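Local coordinates for protein superoxide dismutase (PDB 4JZ2) that probably destroys superoxide radicals, dismuting them to hydrogen peroxide and dioxygen at a metal site that in this crystal holds cobalt, at residues A[81-86]-A[152-157]; A[131-136]-A[165-170]; A[11-16]-A[25-30]; A[85-90]-A[160-165]. All coordinates share one frame; numbering follows the deposited sequence.

Contact 1 (A[81-86]-A[152-157]). With CO (cobalt (II) ion), chain B.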
loop_
_atom_site.group_PDB
_atom_site.type_symbol
_atom_site.label_atom_id
_atom_site.label_comp_id
_atom_site.label_asym_id
_atom_site.label_seq_id
_atom_site.Cartn_x
_atom_site.Cartn_y
_atom_site.Cartn_z
ATOM N N GLY A 81 3.296 12.724 2.729
ATOM C CA GLY A 81 2.402 12.221 3.761
ATOM C C GLY A 81 1.819 13.340 4.610
ATOM O O GLY A 81 0.625 13.355 4.915
ATOM N N ALA A 82 2.673 14.274 5.002
ATOM C CA ALA A 82 2.251 15.393 5.837
ATOM C C ALA A 82 1.244 16.258 5.087
ATOM O O ALA A 82 0.192 16.614 5.622
ATOM C CB ALA A 82 3.450 16.220 6.269
ATOM N N TYR A 83 1.545 16.575 3.835
ATOM C CA TYR A 83 0.663 17.453 3.070
ATOM C C TYR A 83 -0.663 16.768 2.729
ATOM O O TYR A 83 -1.734 17.365 2.860
ATOM C CB TYR A 83 1.351 17.937 1.790
ATOM C CG TYR A 83 0.443 18.785 0.931
ATOM C CD1 TYR A 83 0.409 20.166 1.078
ATOM C CD2 TYR A 83 -0.394 18.202 -0.011
ATOM C CE1 TYR A 83 -0.424 20.949 0.295
ATOM C CE2 TYR A 83 -1.236 18.966 -0.791
ATOM C CZ TYR A 83 -1.248 20.341 -0.635
ATOM O OH TYR A 83 -2.089 21.098 -1.413
ATOM N N ASN A 84 -0.590 15.520 2.282
ATOM C CA ASN A 84 -1.784 14.801 1.850
ATOM C C ASN A 84 -2.754 14.589 3.004
ATOM O O ASN A 84 -3.962 14.648 2.815
ATOM C CB ASN A 84 -1.428 13.434 1.247
ATOM C CG ASN A 84 -0.656 13.550 -0.053
ATOM O OD1 ASN A 84 -0.663 14.597 -0.689
ATOM N ND2 ASN A 84 0.013 12.464 -0.453
ATOM N N HIS A 85 -2.225 14.325 4.193
ATOM C CA HIS A 85 -3.102 14.053 5.325
ATOM C C HIS A 85 -3.719 15.331 5.886
ATOM O O HIS A 85 -4.907 15.363 6.217
ATOM C CB HIS A 85 -2.375 13.237 6.399
ATOM C CG HIS A 85 -2.211 11.802 6.022
ATOM N ND1 HIS A 85 -1.143 11.348 5.270
ATOM C CD2 HIS A 85 -3.007 10.728 6.229
ATOM C CE1 HIS A 85 -1.277 10.051 5.064
ATOM N NE2 HIS A 85 -2.398 9.649 5.637
ATOM N N LYS A 86 -2.918 16.384 5.991
ATOM C CA LYS A 86 -3.474 17.673 6.370
ATOM C C LYS A 86 -4.634 17.979 5.429
ATOM O O LYS A 86 -5.736 18.328 5.874
ATOM C CB LYS A 86 -2.433 18.789 6.287
ATOM C CG LYS A 86 -2.953 20.090 6.896
ATOM C CD LYS A 86 -2.283 21.321 6.317
ATOM C CE LYS A 86 -0.841 21.429 6.739
ATOM N NZ LYS A 86 -0.268 22.758 6.358
ATOM N N GLN A 152 2.637 8.245 -1.238
ATOM C CA GLN A 152 2.329 9.614 -0.808
ATOM C C GLN A 152 2.698 10.648 -1.869
ATOM O O GLN A 152 2.901 11.830 -1.556
ATOM C CB GLN A 152 3.017 9.957 0.519
ATOM C CG GLN A 152 2.535 9.109 1.731
ATOM C CD GLN A 152 1.030 9.199 1.980
ATOM O OE1 GLN A 152 0.348 10.087 1.460
ATOM N NE2 GLN A 152 0.506 8.273 2.788
ATOM N N ASP A 153 2.786 10.218 -3.122
ATOM C CA ASP A 153 3.032 11.189 -4.185
ATOM C C ASP A 153 1.826 12.134 -4.260
ATOM O O ASP A 153 0.721 11.766 -3.863
ATOM C CB ASP A 153 3.326 10.495 -5.511
ATOM C CG ASP A 153 4.666 9.745 -5.485
ATOM O OD1 ASP A 153 5.446 9.940 -4.530
ATOM O OD2 ASP A 153 4.943 8.966 -6.415
ATOM N N SER A 154 2.051 13.359 -4.736
ATOM C CA SER A 154 1.013 14.389 -4.735
ATOM C C SER A 154 0.919 15.119 -6.067
ATOM O O SER A 154 1.937 15.357 -6.714
ATOM C CB SER A 154 1.296 15.411 -3.632
ATOM O OG SER A 154 0.449 16.535 -3.782
ATOM N N PRO A 155 -0.306 15.497 -6.469
ATOM C CA PRO A 155 -0.555 16.268 -7.697
ATOM C C PRO A 155 0.173 17.610 -7.680
ATOM O O PRO A 155 0.479 18.169 -8.744
ATOM C CB PRO A 155 -2.067 16.516 -7.663
ATOM C CG PRO A 155 -2.621 15.435 -6.790
ATOM C CD PRO A 155 -1.552 15.155 -5.761
ATOM N N VAL A 156 0.425 18.124 -6.482
ATOM C CA VAL A 156 1.155 19.379 -6.319
ATOM C C VAL A 156 2.514 19.314 -7.018
ATOM O O VAL A 156 2.983 20.304 -7.588
ATOM C CB VAL A 156 1.336 19.731 -4.841
ATOM C CG1 VAL A 156 2.357 20.855 -4.669
ATOM C CG2 VAL A 156 -0.010 20.124 -4.235
ATOM N N SER A 157 3.127 18.133 -7.003
ATOM C CA SER A 157 4.418 17.937 -7.650
ATOM C C SER A 157 4.319 18.059 -9.174
ATOM O O SER A 157 5.326 18.239 -9.854
ATOM C CB SER A 157 5.009 16.579 -7.254
ATOM O OG SER A 157 5.374 16.582 -5.876
HETATM CO CO CO B . -3.406 7.833 5.331
HETATM O O HOH W 1 -1.818 16.392 -2.500
HETATM O O HOH W 2 -2.137 7.474 3.315
#
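Asn84 and Gln152 reach past each other in opposite directions and join through their amides. Asn84 ND2 donates to Gln152 OE1 at 3.1 Å, nearly straight at 166°, with the acceptor in the Asn84 amide plane and the donor in the carbonyl plane of Gln152. A second, weak bond runs from Asn84 ND2 to Gln152 O. Gln152 OE1 also accepts from Trp133 NE1, so two donors grip that oxygen. The chain of Gln152, bent at chi2 (-57°), lies against the backbone of Gly81 and carries NE2 to the metal site. There Gln152 NE2 bonds Tyr38 OH and, at 2.8 Å, donates to the cobalt-bound water. It also lies at the edge of the His85 imidazole, 3.4 Å from His85 CE1. This histidine is fixed at both nitrogens: His85 ND1 donates to Gly81 O at 2.7 Å, and His85 NE2 binds cobalt at 2.1 Å. Beyond the amide pair, a water donates to Asn84 OD1 and also bonds Ser154 OG. That hydroxyl accepts from Val156 N, closing an ST turn, while Val156 CG2 packs against Tyr83 OH at 3.6 Å. A glutamine holding the metal-bound solvent beside a histidine ligand is characteristic of the iron/manganese superoxide dismutase active site.

Contact 2 (A[131-136]-A[165-170]). With CO (cobalt (II) ion), chain B.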
loop_
_atom_site.group_PDB
_atom_site.type_symbol
_atom_site.label_atom_id
_atom_site.label_comp_id
_atom_site.label_asym_id
_atom_site.label_seq_id
_atom_site.Cartn_x
_atom_site.Cartn_y
_atom_site.Cartn_z
ATOM N N SER A 131 -0.952 1.052 -2.374
ATOM C CA SER A 131 -1.286 2.226 -1.564
ATOM C C SER A 131 -1.347 3.468 -2.463
ATOM O O SER A 131 -0.595 3.569 -3.426
ATOM C CB SER A 131 -0.230 2.441 -0.472
ATOM O OG SER A 131 -0.036 1.257 0.307
ATOM N N GLY A 132 -2.239 4.408 -2.160
ATOM C CA GLY A 132 -2.281 5.640 -2.932
ATOM C C GLY A 132 -3.516 6.485 -2.704
ATOM O O GLY A 132 -4.216 6.309 -1.713
ATOM N N TRP A 133 -3.795 7.375 -3.655
ATOM C CA TRP A 133 -4.816 8.408 -3.502
ATOM C C TRP A 133 -5.552 8.601 -4.811
ATOM O O TRP A 133 -4.979 8.421 -5.895
ATOM C CB TRP A 133 -4.165 9.748 -3.141
ATOM C CG TRP A 133 -3.501 9.765 -1.816
ATOM C CD1 TRP A 133 -2.282 9.235 -1.504
ATOM C CD2 TRP A 133 -3.995 10.369 -0.620
ATOM N NE1 TRP A 133 -1.992 9.457 -0.179
ATOM C CE2 TRP A 133 -3.037 10.149 0.390
ATOM C CE3 TRP A 133 -5.163 11.072 -0.299
ATOM C CZ2 TRP A 133 -3.200 10.608 1.698
ATOM C CZ3 TRP A 133 -5.331 11.523 1.001
ATOM C CH2 TRP A 133 -4.353 11.290 1.984
ATOM N N ALA A 134 -6.826 8.970 -4.720
ATOM C CA ALA A 134 -7.555 9.435 -5.896
ATOM C C ALA A 134 -7.838 10.908 -5.693
ATOM O O ALA A 134 -8.184 11.327 -4.587
ATOM C CB ALA A 134 -8.872 8.661 -6.068
ATOM N N TRP A 135 -7.712 11.688 -6.761
ATOM C CA TRP A 135 -7.796 13.139 -6.660
ATOM C C TRP A 135 -8.704 13.732 -7.721
ATOM O O TRP A 135 -8.720 13.285 -8.873
ATOM C CB TRP A 135 -6.420 13.783 -6.869
ATOM C CG TRP A 135 -5.319 13.297 -5.967
ATOM C CD1 TRP A 135 -4.397 12.327 -6.250
ATOM C CD2 TRP A 135 -5.004 13.782 -4.665
ATOM N NE1 TRP A 135 -3.531 12.173 -5.194
ATOM C CE2 TRP A 135 -3.884 13.057 -4.204
ATOM C CE3 TRP A 135 -5.563 14.763 -3.830
ATOM C CZ2 TRP A 135 -3.319 13.265 -2.944
ATOM C CZ3 TRP A 135 -4.990 14.986 -2.589
ATOM C CH2 TRP A 135 -3.880 14.233 -2.153
ATOM N N LEU A 136 -9.442 14.762 -7.327
ATOM C CA LEU A 136 -9.983 15.703 -8.290
ATOM C C LEU A 136 -9.028 16.889 -8.294
ATOM O O LEU A 136 -8.792 17.495 -7.245
ATOM C CB LEU A 136 -11.385 16.154 -7.870
ATOM C CG LEU A 136 -11.985 17.308 -8.681
ATOM C CD1 LEU A 136 -12.295 16.867 -10.105
ATOM C CD2 LEU A 136 -13.243 17.821 -7.998
ATOM N N GLY A 165 -9.614 14.875 -2.470
ATOM C CA GLY A 165 -8.708 13.745 -2.570
ATOM C C GLY A 165 -9.115 12.691 -1.555
ATOM O O GLY A 165 -9.517 13.037 -0.452
ATOM N N LEU A 166 -9.005 11.419 -1.929
ATOM C CA LEU A 166 -9.383 10.309 -1.054
ATOM C C LEU A 166 -8.184 9.395 -0.813
ATOM O O LEU A 166 -7.567 8.920 -1.766
ATOM C CB LEU A 166 -10.514 9.507 -1.695
ATOM C CG LEU A 166 -10.983 8.227 -0.984
ATOM C CD1 LEU A 166 -11.417 8.514 0.454
ATOM C CD2 LEU A 166 -12.104 7.573 -1.781
ATOM N N ASP A 167 -7.858 9.175 0.458
ATOM C CA ASP A 167 -6.805 8.253 0.877
ATOM C C ASP A 167 -7.307 6.813 0.714
ATOM O O ASP A 167 -8.290 6.423 1.360
ATOM C CB ASP A 167 -6.484 8.535 2.348
ATOM C CG ASP A 167 -5.262 7.801 2.853
ATOM O OD1 ASP A 167 -4.645 7.010 2.104
ATOM O OD2 ASP A 167 -4.892 8.025 4.035
ATOM N N VAL A 168 -6.674 6.024 -0.163
ATOM C CA VAL A 168 -7.051 4.603 -0.271
ATOM C C VAL A 168 -5.954 3.638 0.167
ATOM O O VAL A 168 -5.967 2.454 -0.199
ATOM C CB VAL A 168 -7.628 4.195 -1.656
ATOM C CG1 VAL A 168 -8.950 4.918 -1.907
ATOM C CG2 VAL A 168 -6.609 4.456 -2.771
ATOM N N TRP A 169 -5.008 4.142 0.952
ATOM C CA TRP A 169 -4.145 3.261 1.730
ATOM C C TRP A 169 -5.095 2.414 2.574
ATOM O O TRP A 169 -6.125 2.914 3.040
ATOM C CB TRP A 169 -3.261 4.075 2.656
ATOM C CG TRP A 169 -2.057 4.713 1.980
ATOM C CD1 TRP A 169 -2.065 5.585 0.918
ATOM C CD2 TRP A 169 -0.685 4.527 2.334
ATOM N NE1 TRP A 169 -0.770 5.955 0.595
ATOM C CE2 TRP A 169 0.096 5.313 1.458
ATOM C CE3 TRP A 169 -0.029 3.770 3.321
ATOM C CZ2 TRP A 169 1.487 5.363 1.529
ATOM C CZ3 TRP A 169 1.356 3.821 3.394
ATOM C CH2 TRP A 169 2.101 4.612 2.500
ATOM N N GLU A 170 -4.751 1.147 2.789
ATOM C CA GLU A 170 -5.607 0.265 3.587
ATOM C C GLU A 170 -5.768 0.750 5.035
ATOM O O GLU A 170 -6.787 0.475 5.670
ATOM C CB GLU A 170 -5.096 -1.190 3.521
ATOM C CG GLU A 170 -5.318 -1.804 2.126
ATOM C CD GLU A 170 -4.618 -3.149 1.901
ATOM O OE1 GLU A 170 -3.498 -3.362 2.419
ATOM O OE2 GLU A 170 -5.187 -3.983 1.169
HETATM CO CO CO B . -3.406 7.833 5.331
HETATM O O HOH W 3 -1.839 0.619 2.291
HETATM O O HOH W 2 -2.137 7.474 3.315
#
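Trp133 lies almost flat on the Asp167 side chain, its ring plane only 11° from that of the carboxylate. Asp167 CB sits over the six-membered ring in a CH-pi contact, 3.5 Å from Trp133 CZ3, and Trp135 CZ2 lies against the opposite face of the same indole. Trp169 is turned quite differently: its five-membered ring meets that of Trp133 obliquely, with planes at 61°. Ser131 CB rests over the centre of one Trp169 face, 3.5 Å from Trp169 CE2, and the cobalt-bound water lies over the other face, offset toward the rim. Trp135 CE3 comes within 3.5 Å of Gly165 CA, meeting it obliquely. Beneath these side chains, strands 132-136 and 165-167 run antiparallel. Ala134 and Leu166 form the hydrogen-bonded pair, with Leu166 N 2.8 Å from Ala134 O and Ala134 N 3.0 Å from Leu166 O; Val168 N adds a bond to Gly132 O. With its CG anti to the backbone N (chi1 -171°), Asp167 reaches the cobalt, OD2 binding it at 2.0 Å beside His30, His85 and His171. Asp167 OD1 accepts from Trp169 N at 3.1 Å, closing an Asx turn, and takes a weak bond from the metal-bound water. One carboxylate oxygen thus serves the metal and the other the backbone, which, with Trp133 stacked on the group, probably holds its plane in place.

Contact 3 (A[11-16]-A[25-30]). With CO (cobalt (II) ion), chain B.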
loop_
_atom_site.group_PDB
_atom_site.type_symbol
_atom_site.label_atom_id
_atom_site.label_comp_id
_atom_site.label_asym_id
_atom_site.label_seq_id
_atom_site.Cartn_x
_atom_site.Cartn_y
_atom_site.Cartn_z
ATOM N N LEU A 11 -6.932 17.855 14.354
ATOM C CA LEU A 11 -8.124 17.455 13.607
ATOM C C LEU A 11 -9.177 18.556 13.754
ATOM O O LEU A 11 -9.345 19.099 14.838
ATOM C CB LEU A 11 -8.673 16.137 14.145
ATOM C CG LEU A 11 -9.650 15.428 13.210
ATOM C CD1 LEU A 11 -8.900 14.959 11.959
ATOM C CD2 LEU A 11 -10.287 14.244 13.912
ATOM N N PRO A 12 -9.871 18.899 12.662
ATOM C CA PRO A 12 -10.779 20.054 12.664
ATOM C C PRO A 12 -12.177 19.763 13.225
ATOM O O PRO A 12 -13.047 20.620 13.123
ATOM C CB PRO A 12 -10.889 20.421 11.174
ATOM C CG PRO A 12 -9.803 19.638 10.475
ATOM C CD PRO A 12 -9.613 18.406 11.299
ATOM N N TYR A 13 -12.385 18.579 13.791
ATOM C CA TYR A 13 -13.681 18.170 14.330
ATOM C C TYR A 13 -13.383 17.036 15.301
ATOM O O TYR A 13 -12.235 16.586 15.392
ATOM C CB TYR A 13 -14.623 17.696 13.210
ATOM C CG TYR A 13 -13.858 17.050 12.074
ATOM C CD1 TYR A 13 -13.398 15.742 12.178
ATOM C CD2 TYR A 13 -13.561 17.763 10.916
ATOM C CE1 TYR A 13 -12.657 15.151 11.152
ATOM C CE2 TYR A 13 -12.823 17.188 9.886
ATOM C CZ TYR A 13 -12.369 15.881 10.013
ATOM O OH TYR A 13 -11.630 15.308 8.992
ATOM N N ALA A 14 -14.400 16.579 16.025
ATOM C CA ALA A 14 -14.233 15.494 16.993
ATOM C C ALA A 14 -13.791 14.214 16.277
ATOM O O ALA A 14 -14.158 14.001 15.124
ATOM C CB ALA A 14 -15.553 15.254 17.748
ATOM N N TYR A 15 -13.020 13.362 16.951
ATOM C CA TYR A 15 -12.578 12.116 16.323
ATOM C C TYR A 15 -13.740 11.217 15.895
ATOM O O TYR A 15 -13.594 10.416 14.965
ATOM C CB TYR A 15 -11.566 11.358 17.194
ATOM C CG TYR A 15 -10.214 12.040 17.263
ATOM C CD1 TYR A 15 -9.167 11.648 16.431
ATOM C CD2 TYR A 15 -9.993 13.097 18.139
ATOM C CE1 TYR A 15 -7.930 12.285 16.491
ATOM C CE2 TYR A 15 -8.766 13.739 18.204
ATOM C CZ TYR A 15 -7.736 13.330 17.378
ATOM O OH TYR A 15 -6.512 13.975 17.451
ATOM N N ASP A 16 -14.899 11.354 16.546
ATOM C CA ASP A 16 -16.062 10.547 16.171
ATOM C C ASP A 16 -17.043 11.295 15.263
ATOM O O ASP A 16 -18.136 10.803 14.973
ATOM C CB ASP A 16 -16.781 9.987 17.410
ATOM C CG ASP A 16 -17.470 11.070 18.232
ATOM O OD1 ASP A 16 -17.199 12.275 18.011
ATOM O OD2 ASP A 16 -18.281 10.709 19.109
ATOM N N GLU A 25 -11.991 5.090 15.875
ATOM C CA GLU A 25 -10.717 4.423 16.146
ATOM C C GLU A 25 -9.746 4.686 14.983
ATOM O O GLU A 25 -8.553 4.952 15.187
ATOM C CB GLU A 25 -10.931 2.921 16.342
ATOM C CG GLU A 25 -11.725 2.544 17.609
ATOM C CD GLU A 25 -13.209 2.975 17.614
ATOM O OE1 GLU A 25 -13.839 3.111 16.526
ATOM O OE2 GLU A 25 -13.747 3.162 18.739
ATOM N N THR A 26 -10.273 4.625 13.772
ATOM C CA THR A 26 -9.464 4.926 12.593
ATOM C C THR A 26 -9.029 6.388 12.586
ATOM O O THR A 26 -7.862 6.690 12.328
ATOM C CB THR A 26 -10.218 4.584 11.327
ATOM O OG1 THR A 26 -10.284 3.158 11.225
ATOM C CG2 THR A 26 -9.498 5.162 10.085
ATOM N N MET A 27 -9.953 7.298 12.897
ATOM C CA MET A 27 -9.593 8.713 12.939
ATOM C C MET A 27 -8.468 8.970 13.932
ATOM O O MET A 27 -7.537 9.726 13.643
ATOM C CB MET A 27 -10.813 9.593 13.256
ATOM C CG MET A 27 -11.925 9.540 12.213
ATOM S SD MET A 27 -11.444 10.061 10.533
ATOM C CE MET A 27 -10.631 11.623 10.891
ATOM N N LYS A 28 -8.544 8.350 15.107
ATOM C CA LYS A 28 -7.471 8.483 16.092
ATOM C C LYS A 28 -6.145 7.977 15.540
ATOM O O LYS A 28 -5.124 8.662 15.606
ATOM C CB LYS A 28 -7.802 7.702 17.369
ATOM C CG LYS A 28 -8.888 8.324 18.235
ATOM C CD LYS A 28 -8.292 8.944 19.499
ATOM C CE LYS A 28 -9.388 9.510 20.403
ATOM N NZ LYS A 28 -8.882 10.556 21.349
ATOM N N LEU A 29 -6.158 6.765 15.003
ATOM C CA LEU A 29 -4.923 6.175 14.476
ATOM C C LEU A 29 -4.398 7.012 13.318
ATOM O O LEU A 29 -3.219 7.357 13.260
ATOM C CB LEU A 29 -5.174 4.744 13.987
ATOM C CG LEU A 29 -5.412 3.678 15.059
ATOM C CD1 LEU A 29 -5.909 2.402 14.420
ATOM C CD2 LEU A 29 -4.138 3.407 15.826
ATOM N N HIS A 30 -5.291 7.326 12.393
ATOM C CA HIS A 30 -4.904 7.979 11.148
ATOM C C HIS A 30 -4.233 9.319 11.424
ATOM O O HIS A 30 -3.157 9.613 10.890
ATOM C CB HIS A 30 -6.132 8.169 10.269
ATOM C CG HIS A 30 -5.824 8.222 8.808
ATOM N ND1 HIS A 30 -6.792 8.475 7.853
ATOM C CD2 HIS A 30 -4.667 8.052 8.126
ATOM C CE1 HIS A 30 -6.245 8.460 6.657
ATOM N NE2 HIS A 30 -4.949 8.205 6.793
HETATM CO CO CO B . -3.406 7.833 5.331
HETATM O O HOH W 2 -2.137 7.474 3.315
#
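The Tyr15 ring has Lys28 over one face and Leu11 CD2 over the other, with the backbone carbon of Met27 in plane at its edge. The Lys28 chain crosses the Tyr15 ring at about a right angle, Lys28 CG lying 3.8 Å from Tyr15 CD1, and bends at chi2 (-107°) to bring its ammonium over the ring. In the resulting cation-pi contact Lys28 NZ is 4.6 Å from the Tyr15 ring centroid and 22° off the ring normal. Tyr13 is met at its edge by the methyl of Met27, Tyr13 CE1 to Met27 CE 4.1 Å, and carries Pro12 CD over one face. In the alpha-hairpin domain, this contact packs the loop 11-16 against the start of helix 24-46, the helix that supplies the metal ligand His30. Met27, bent at both chi2 and chi3, curls its methyl back toward the loop, where Met27 CE meets Leu11 CD1 at 3.9 Å. Nearer the backbone, Met27 CG touches Tyr15 O at 3.3 Å. The phenol oxygens look beyond the contact: Tyr13 OH bonds to Phe89 O, and Tyr15 OH to Asp32 OD1.

Contact 4 (A[85-90]-A[160-165]). With CO (cobalt (II) ion), chain B.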
loop_
_atom_site.group_PDB
_atom_site.type_symbol
_atom_site.label_atom_id
_atom_site.label_comp_id
_atom_site.label_asym_id
_atom_site.label_seq_id
_atom_site.Cartn_x
_atom_site.Cartn_y
_atom_site.Cartn_z
ATOM N N HIS A 85 -2.225 14.325 4.193
ATOM C CA HIS A 85 -3.102 14.053 5.325
ATOM C C HIS A 85 -3.719 15.331 5.886
ATOM O O HIS A 85 -4.907 15.363 6.217
ATOM C CB HIS A 85 -2.375 13.237 6.399
ATOM C CG HIS A 85 -2.211 11.802 6.022
ATOM N ND1 HIS A 85 -1.143 11.348 5.270
ATOM C CD2 HIS A 85 -3.007 10.728 6.229
ATOM C CE1 HIS A 85 -1.277 10.051 5.064
ATOM N NE2 HIS A 85 -2.398 9.649 5.637
ATOM N N LYS A 86 -2.918 16.384 5.991
ATOM C CA LYS A 86 -3.474 17.673 6.370
ATOM C C LYS A 86 -4.634 17.979 5.429
ATOM O O LYS A 86 -5.736 18.328 5.874
ATOM C CB LYS A 86 -2.433 18.789 6.287
ATOM C CG LYS A 86 -2.953 20.090 6.896
ATOM C CD LYS A 86 -2.283 21.321 6.317
ATOM C CE LYS A 86 -0.841 21.429 6.739
ATOM N NZ LYS A 86 -0.268 22.758 6.358
ATOM N N PHE A 87 -4.381 17.842 4.128
ATOM C CA PHE A 87 -5.396 18.083 3.103
ATOM C C PHE A 87 -6.622 17.196 3.292
ATOM O O PHE A 87 -7.768 17.653 3.196
ATOM C CB PHE A 87 -4.821 17.848 1.695
ATOM C CG PHE A 87 -5.806 18.127 0.586
ATOM C CD1 PHE A 87 -5.810 19.359 -0.064
ATOM C CD2 PHE A 87 -6.739 17.176 0.209
ATOM C CE1 PHE A 87 -6.715 19.635 -1.070
ATOM C CE2 PHE A 87 -7.655 17.445 -0.803
ATOM C CZ PHE A 87 -7.646 18.679 -1.442
ATOM N N PHE A 88 -6.371 15.919 3.563
ATOM C CA PHE A 88 -7.441 14.928 3.649
ATOM C C PHE A 88 -8.395 15.204 4.825
ATOM O O PHE A 88 -9.623 15.190 4.662
ATOM C CB PHE A 88 -6.825 13.528 3.762
ATOM C CG PHE A 88 -7.837 12.408 3.797
ATOM C CD1 PHE A 88 -8.728 12.235 2.760
ATOM C CD2 PHE A 88 -7.844 11.499 4.848
ATOM C CE1 PHE A 88 -9.659 11.200 2.784
ATOM C CE2 PHE A 88 -8.755 10.454 4.880
ATOM C CZ PHE A 88 -9.670 10.306 3.852
ATOM N N PHE A 89 -7.844 15.483 6.000
ATOM C CA PHE A 89 -8.705 15.761 7.143
ATOM C C PHE A 89 -9.462 17.084 6.930
ATOM O O PHE A 89 -10.614 17.221 7.352
ATOM C CB PHE A 89 -7.917 15.756 8.441
ATOM C CG PHE A 89 -7.226 14.444 8.715
ATOM C CD1 PHE A 89 -7.927 13.249 8.629
ATOM C CD2 PHE A 89 -5.882 14.408 9.042
ATOM C CE1 PHE A 89 -7.294 12.037 8.868
ATOM C CE2 PHE A 89 -5.240 13.196 9.287
ATOM C CZ PHE A 89 -5.944 12.016 9.203
ATOM N N ASP A 90 -8.835 18.032 6.231
ATOM C CA ASP A 90 -9.489 19.308 5.913
ATOM C C ASP A 90 -10.623 19.162 4.902
ATOM O O ASP A 90 -11.536 19.995 4.862
ATOM C CB ASP A 90 -8.480 20.342 5.386
ATOM C CG ASP A 90 -7.732 21.054 6.490
ATOM O OD1 ASP A 90 -8.163 20.964 7.660
ATOM O OD2 ASP A 90 -6.699 21.699 6.186
ATOM N N LEU A 160 -0.510 20.532 -10.436
ATOM C CA LEU A 160 -1.964 20.421 -10.423
ATOM C C LEU A 160 -2.454 20.719 -9.008
ATOM O O LEU A 160 -1.787 20.380 -8.033
ATOM C CB LEU A 160 -2.399 19.028 -10.864
ATOM C CG LEU A 160 -1.986 18.646 -12.283
ATOM C CD1 LEU A 160 -2.148 17.148 -12.523
ATOM C CD2 LEU A 160 -2.765 19.459 -13.307
ATOM N N THR A 161 -3.603 21.370 -8.898
ATOM C CA THR A 161 -4.124 21.783 -7.602
ATOM C C THR A 161 -5.199 20.810 -7.133
ATOM O O THR A 161 -6.212 20.644 -7.813
ATOM C CB THR A 161 -4.759 23.181 -7.709
ATOM O OG1 THR A 161 -3.738 24.145 -8.002
ATOM C CG2 THR A 161 -5.459 23.560 -6.407
ATOM N N PRO A 162 -4.984 20.163 -5.968
ATOM C CA PRO A 162 -5.975 19.216 -5.446
ATOM C C PRO A 162 -7.237 19.965 -5.034
ATOM O O PRO A 162 -7.146 20.985 -4.347
ATOM C CB PRO A 162 -5.291 18.623 -4.206
ATOM C CG PRO A 162 -3.864 19.042 -4.277
ATOM C CD PRO A 162 -3.845 20.325 -5.053
ATOM N N ILE A 163 -8.392 19.472 -5.465
ATOM C CA ILE A 163 -9.675 20.055 -5.091
ATOM C C ILE A 163 -10.330 19.190 -4.004
ATOM O O ILE A 163 -10.691 19.676 -2.929
ATOM C CB ILE A 163 -10.593 20.179 -6.321
ATOM C CG1 ILE A 163 -9.892 21.008 -7.405
ATOM C CG2 ILE A 163 -11.937 20.814 -5.941
ATOM C CD1 ILE A 163 -9.345 22.334 -6.896
ATOM N N ILE A 164 -10.477 17.899 -4.291
ATOM C CA ILE A 164 -10.700 16.913 -3.228
ATOM C C ILE A 164 -9.787 15.718 -3.482
ATOM O O ILE A 164 -9.256 15.569 -4.578
ATOM C CB ILE A 164 -12.148 16.420 -3.156
ATOM C CG1 ILE A 164 -12.467 15.487 -4.328
ATOM C CG2 ILE A 164 -13.120 17.603 -3.067
ATOM C CD1 ILE A 164 -13.837 14.821 -4.222
ATOM N N GLY A 165 -9.614 14.875 -2.470
ATOM C CA GLY A 165 -8.708 13.745 -2.570
ATOM C C GLY A 165 -9.115 12.691 -1.555
ATOM O O GLY A 165 -9.517 13.037 -0.452
HETATM CO CO CO B . -3.406 7.833 5.331
HETATM O O HOH W 2 -2.137 7.474 3.315
#
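Phe87 and Phe88 both swing their rings away from the backbone N (chi1 -178° and -177°), and the two consecutive phenylalanines of helix 72-90 thereby extend to the strand 161-167. The contact joins the alpha-hairpin domain to the C-terminal domain of the iron/manganese superoxide dismutase fold, at the place where that strand is broken by a classic beta bulge: Ile163 and Ile164 both face Leu136 on the adjoining strand. Phe87 pushes its outer end into this bend. Phe87 CZ comes to 3.5 Å from Ile163 O, which lies near the ring plane at the edge, and Phe87 CE2 is 3.6 Å from Gly165 N, also at the edge. On the other flank, Phe87 CE1 touches Pro162 CB at 3.6 Å, the two side chains meeting at a slant. The carbonyl of Ile163 also accepts a hydrogen bond from Asn200 ND2. The CB atoms of Ile163 and Ile164 point away from helix 72-90, and both side chains pack on Ala197 of helix 194-202. Phe88 has its ring close to the ligands His30 and Asp167. No hydrogen bond links the two segments, and Gly165 O is buried without a polar partner: it lies in the plane of the Phe88 ring, at its edge, 3.4 Å from Phe88 CD1.

From the N terminus, contact 3 comes first and closes a short loop, folding residues 11-16 back on the start of helix 24-46. It is complete before the others open. Contacts 1 and 4 both start from helix 72-90, share His85 and Lys86, and close much longer loops onto the region after strand 144-150 and onto strand 161-167. Contact 2 opens within those loops but ends at 165-170, beyond 152-157 and overlapping 160-165 at Gly165, and therefore crosses both. It pairs neighbouring strands of the sheet, while contacts 1 and 4 tie the hairpin helix to the C-terminal domain. All four segment pairs include a cobalt ligand: His30, His85 or Asp167.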